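PDB 3SDS: ornithine carbamoyltransferase, mitochondrial from Coccidioides immitis, which catalyses the transfer of the carbamoyl group from carbamoyl phosphate to L-ornithine, giving L-citrulline and phosphate in the biosynthesis of arginine. Local coordinates for residues D152-L157 with L201-I206. Residues are numbered along the deposited sequence; the frame is centred on the assembly and turned at random.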
loop_
_atom_site.group_PDB
_atom_site.type_symbol
_atom_site.label_atom_id
_atom_site.label_comp_id
_atom_site.label_asym_id
_atom_site.label_seq_id
_atom_site.Cartn_x
_atom_site.Cartn_y
_atom_site.Cartn_z
ATOM N N ASP A 152 -23.015 8.151 6.394
ATOM C CA ASP A 152 -24.428 7.793 6.394
ATOM C C ASP A 152 -25.372 8.779 5.669
ATOM O O ASP A 152 -26.398 8.370 5.112
ATOM C CB ASP A 152 -24.834 7.692 7.851
ATOM C CG ASP A 152 -25.866 6.652 8.080
ATOM O OD1 ASP A 152 -26.960 6.785 7.477
ATOM O OD2 ASP A 152 -25.598 5.716 8.878
ATOM N N THR A 153 -25.010 10.069 5.693
ATOM C CA THR A 153 -25.861 11.155 5.190
ATOM C C THR A 153 -25.194 12.086 4.156
ATOM O O THR A 153 -25.894 12.832 3.467
ATOM C CB THR A 153 -26.426 12.063 6.349
ATOM O OG1 THR A 153 -25.355 12.774 6.986
ATOM C CG2 THR A 153 -27.192 11.264 7.398
ATOM N N PHE A 154 -23.865 12.079 4.045
ATOM C CA PHE A 154 -23.196 12.967 3.070
ATOM C C PHE A 154 -22.230 12.234 2.153
ATOM O O PHE A 154 -21.810 11.127 2.466
ATOM C CB PHE A 154 -22.487 14.129 3.780
ATOM C CG PHE A 154 -23.367 14.885 4.721
ATOM C CD1 PHE A 154 -24.500 15.557 4.252
ATOM C CD2 PHE A 154 -23.078 14.925 6.089
ATOM C CE1 PHE A 154 -25.343 16.259 5.134
ATOM C CE2 PHE A 154 -23.905 15.635 6.982
ATOM C CZ PHE A 154 -25.050 16.301 6.492
ATOM N N HIS A 155 -21.901 12.854 1.018
ATOM C CA HIS A 155 -20.881 12.348 0.079
ATOM C C HIS A 155 -20.360 13.515 -0.775
ATOM O O HIS A 155 -20.549 13.529 -1.988
ATOM C CB HIS A 155 -21.452 11.232 -0.808
ATOM C CG HIS A 155 -20.413 10.397 -1.504
ATOM N ND1 HIS A 155 -19.209 10.903 -1.952
ATOM C CD2 HIS A 155 -20.421 9.088 -1.861
ATOM C CE1 HIS A 155 -18.514 9.940 -2.536
ATOM N NE2 HIS A 155 -19.227 8.829 -2.491
ATOM N N PRO A 156 -19.692 14.498 -0.147
ATOM C CA PRO A 156 -19.264 15.722 -0.851
ATOM C C PRO A 156 -18.497 15.508 -2.179
ATOM O O PRO A 156 -18.790 16.200 -3.183
ATOM C CB PRO A 156 -18.368 16.435 0.179
ATOM C CG PRO A 156 -18.062 15.409 1.231
ATOM C CD PRO A 156 -19.229 14.483 1.253
ATOM N N LEU A 157 -17.540 14.571 -2.194
ATOM C CA LEU A 157 -16.737 14.330 -3.401
ATOM C C LEU A 157 -17.589 13.960 -4.621
ATOM O O LEU A 157 -17.272 14.353 -5.747
ATOM C CB LEU A 157 -15.618 13.296 -3.169
ATOM C CG LEU A 157 -14.477 13.696 -2.220
ATOM C CD1 LEU A 157 -13.599 12.508 -1.930
ATOM C CD2 LEU A 157 -13.633 14.831 -2.760
ATOM N N LEU A 201 -27.845 11.460 -3.054
ATOM C CA LEU A 201 -28.922 12.411 -3.339
ATOM C C LEU A 201 -28.870 13.634 -2.406
ATOM O O LEU A 201 -28.938 14.787 -2.868
ATOM C CB LEU A 201 -30.282 11.731 -3.256
ATOM C CG LEU A 201 -31.490 12.666 -3.217
ATOM C CD1 LEU A 201 -31.554 13.524 -4.467
ATOM C CD2 LEU A 201 -32.771 11.873 -3.041
ATOM N N PHE A 202 -28.721 13.389 -1.105
ATOM C CA PHE A 202 -28.727 14.497 -0.149
ATOM C C PHE A 202 -27.796 15.644 -0.572
ATOM O O PHE A 202 -28.268 16.791 -0.732
ATOM C CB PHE A 202 -28.441 14.017 1.274
ATOM C CG PHE A 202 -29.366 12.904 1.745
ATOM C CD1 PHE A 202 -30.634 12.743 1.187
ATOM C CD2 PHE A 202 -28.967 12.041 2.759
ATOM C CE1 PHE A 202 -31.466 11.730 1.600
ATOM C CE2 PHE A 202 -29.780 11.027 3.187
ATOM C CZ PHE A 202 -31.044 10.861 2.617
ATOM N N ASP A 203 -26.511 15.332 -0.802
ATOM C CA ASP A 203 -25.511 16.347 -1.175
ATOM C C ASP A 203 -25.741 16.932 -2.568
ATOM O O ASP A 203 -25.557 18.147 -2.772
ATOM C CB ASP A 203 -24.089 15.808 -1.080
ATOM C CG ASP A 203 -23.381 16.194 0.218
ATOM O OD1 ASP A 203 -23.442 17.359 0.671
ATOM O OD2 ASP A 203 -22.718 15.302 0.775
ATOM N N LEU A 204 -26.144 16.080 -3.513
ATOM C CA LEU A 204 -26.499 16.531 -4.860
ATOM C C LEU A 204 -27.599 17.607 -4.784
ATOM O O LEU A 204 -27.461 18.706 -5.373
ATOM C CB LEU A 204 -26.940 15.338 -5.719
ATOM C CG LEU A 204 -27.469 15.494 -7.154
ATOM C CD1 LEU A 204 -26.515 16.283 -8.032
ATOM C CD2 LEU A 204 -27.733 14.116 -7.787
ATOM N N ALA A 205 -28.666 17.301 -4.030
ATOM C CA ALA A 205 -29.757 18.258 -3.761
ATOM C C ALA A 205 -29.265 19.611 -3.223
ATOM O O ALA A 205 -29.685 20.653 -3.729
ATOM C CB ALA A 205 -30.803 17.653 -2.803
ATOM N N ILE A 206 -28.399 19.584 -2.205
ATOM C CA ILE A 206 -27.846 20.813 -1.596
ATOM C C ILE A 206 -27.027 21.639 -2.620
ATOM O O ILE A 206 -27.087 22.871 -2.641
ATOM C CB ILE A 206 -26.984 20.488 -0.306
ATOM C CG1 ILE A 206 -27.854 19.877 0.802
ATOM C CG2 ILE A 206 -26.256 21.729 0.220
ATOM C CD1 ILE A 206 -27.072 19.353 2.008
#
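D203 reaches from helix 199-210 to the backbone of H155, whose amide N donates to OD2 in a bond of 2.6 Å. The N-H meets this oxygen nearly along the carboxylate's C-O axis, at an N-H...O angle of 159°. The same oxygen lies near the ring plane of F154, at its edge, and beside CD of P156. An aspartate suits this place because its short side chain presents an acceptor to a buried amide; a proline fits next, since the first turn of helix 156-169 needs no N-H from it. The ring edge of F202 meets T153, CD2 lying 3.3 Å from its carbonyl O; CG sits opposite the carbonyl carbon of F202 (chi1 -54°), turning that edge to the loop. H155 is the N-cap of helix 156-169, and the contact bridges the carbamoyl-phosphate and ornithine domains of the transcarbamylase fold, each built on a parallel sheet. H155 probably binds carbamoyl phosphate, as in related enzymes, its imidazole leading away toward Q158 and R334, while D203 probably positions its backbone from the second shell. Farther out, S28 OG and I29 N hold OD1 of D203, restraining the carboxylate's rotation. Large apolar rings suit the buried interface: F202 packs on P226 and I229, F154 on L232 and edge-to-face with H132.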